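Local coordinates for putative ferritin-like diiron-carboxylate protein TM1526 (Thermotoga maritima, PDB 1VJX), which is of unknown function but, as a rubrerythrin-family member of the ferritin-like clan, probably binds metal and may act as an oxidoreductase, at residues Ile44-Thr47 and Phe48-Ala52. Residues are numbered along the deposited sequence; the frame is centred on the assembly and turned at random.
Sequences IKKT and FLELA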
loop_
_atom_site.group_PDB
_atom_site.type_symbol
_atom_site.label_atom_id
_atom_site.label_comp_id
_atom_site.label_asym_id
_atom_site.label_seq_id
_atom_site.Cartn_x
_atom_site.Cartn_y
_atom_site.Cartn_z
ATOM N N ILE A 44 7.252 14.641 11.830
ATOM C CA ILE A 44 7.654 13.585 10.922
ATOM C C ILE A 44 7.481 12.169 11.500
ATOM O O ILE A 44 6.918 11.312 10.839
ATOM C CB ILE A 44 9.117 13.818 10.477
ATOM C CG1 ILE A 44 9.171 15.024 9.523
ATOM C CG2 ILE A 44 9.670 12.565 9.769
ATOM C CD1 ILE A 44 10.549 15.563 9.271
ATOM N N LYS A 45 7.967 11.929 12.717
ATOM C CA LYS A 45 7.797 10.626 13.377
ATOM C C LYS A 45 6.290 10.297 13.444
ATOM O O LYS A 45 5.844 9.222 13.013
ATOM C CB LYS A 45 8.408 10.626 14.802
ATOM C CG LYS A 45 8.934 9.263 15.267
ATOM C CD LYS A 45 9.144 9.119 16.775
ATOM C CE LYS A 45 10.618 9.293 17.223
ATOM N NZ LYS A 45 11.581 8.277 16.666
ATOM N N LYS A 46 5.530 11.259 13.978
ATOM C CA LYS A 46 4.086 11.152 14.161
ATOM C C LYS A 46 3.407 10.816 12.824
ATOM O O LYS A 46 2.477 10.029 12.771
ATOM C CB LYS A 46 3.559 12.457 14.785
ATOM C CG LYS A 46 2.037 12.601 15.006
ATOM C CD LYS A 46 1.678 14.106 15.186
ATOM C CE LYS A 46 0.381 14.346 16.011
ATOM N NZ LYS A 46 0.088 15.814 16.238
ATOM N N THR A 47 3.908 11.414 11.751
ATOM C CA THR A 47 3.331 11.191 10.439
ATOM C C THR A 47 3.515 9.736 10.048
ATOM O O THR A 47 2.556 9.042 9.748
ATOM C CB THR A 47 3.951 12.168 9.387
ATOM O OG1 THR A 47 3.201 13.389 9.389
ATOM C CG2 THR A 47 3.765 11.653 7.959
ATOM N N PHE A 48 4.754 9.280 10.067
ATOM C CA PHE A 48 5.057 7.928 9.661
ATOM C C PHE A 48 4.244 6.934 10.484
ATOM O O PHE A 48 3.859 5.905 9.989
ATOM C CB PHE A 48 6.557 7.640 9.813
ATOM C CG PHE A 48 7.401 8.250 8.750
ATOM C CD1 PHE A 48 7.045 8.161 7.416
ATOM C CD2 PHE A 48 8.563 8.910 9.073
ATOM C CE1 PHE A 48 7.834 8.744 6.426
ATOM C CE2 PHE A 48 9.352 9.482 8.081
ATOM C CZ PHE A 48 8.980 9.387 6.758
ATOM N N LEU A 49 3.995 7.243 11.747
ATOM C CA LEU A 49 3.245 6.320 12.594
ATOM C C LEU A 49 1.761 6.318 12.221
ATOM O O LEU A 49 1.115 5.271 12.271
ATOM C CB LEU A 49 3.436 6.633 14.080
ATOM C CG LEU A 49 4.791 6.228 14.651
ATOM C CD1 LEU A 49 5.030 6.878 16.037
ATOM C CD2 LEU A 49 4.945 4.700 14.741
ATOM N N GLU A 50 1.229 7.490 11.872
ATOM C CA GLU A 50 -0.145 7.589 11.397
ATOM C C GLU A 50 -0.293 6.764 10.138
ATOM O O GLU A 50 -1.214 5.966 10.031
ATOM C CB GLU A 50 -0.557 9.041 11.137
ATOM C CG GLU A 50 -1.210 9.681 12.353
ATOM C CD GLU A 50 -1.035 11.207 12.409
ATOM O OE1 GLU A 50 -0.905 11.831 11.313
ATOM O OE2 GLU A 50 -1.037 11.778 13.545
ATOM N N LEU A 51 0.631 6.968 9.200
ATOM C CA LEU A 51 0.643 6.241 7.940
ATOM C C LEU A 51 0.649 4.743 8.198
ATOM O O LEU A 51 -0.085 4.022 7.553
ATOM C CB LEU A 51 1.830 6.679 7.057
ATOM C CG LEU A 51 1.807 8.124 6.534
ATOM C CD1 LEU A 51 2.984 8.432 5.623
ATOM C CD2 LEU A 51 0.547 8.385 5.780
ATOM N N ALA A 52 1.437 4.301 9.181
ATOM C CA ALA A 52 1.506 2.886 9.590
ATOM C C ALA A 52 0.172 2.348 10.127
ATOM O O ALA A 52 -0.236 1.270 9.740
ATOM C CB ALA A 52 2.615 2.674 10.613
#
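I44 and F48, one turn apart near the start of helix 43-68, lie side by side, and the methyl CG2 of I44 meets ring atom CE2 of F48 at 3.5 Å. The F48 first torsion sets CG beside the backbone N (chi1 -76°), which brings CD2 and CE2 alongside I44. Beyond this pair the ring is buried against L36 of helix 15-36 and L101 and V104 of helix 101-125. Were F48 replaced by an alanine, a gap would probably open where these helices meet, and I44 CG2 would lose its aromatic neighbour. A turn further on, T47 CG2 reaches L51 CD1 more loosely, at 4.1 Å, both side chains also touching helix 129-156. Four i to i+4 backbone bonds hold the turn, from F48 N to I44 O (3.1 Å) through L51 N to T47 O (2.9 Å). On the outer surface the extended K46 runs alongside E50: its CG lies 3.5 Å from E50 OE2, yet K46 NZ stays 5.0 Å from E50 OE2. Within 44-52, then, I44, F48 and L51 pack into the ferritin-like bundle while K46 and E50 lie exposed; their attraction is probably weak, and K46 NZ also has a long, weak ion pair with E43.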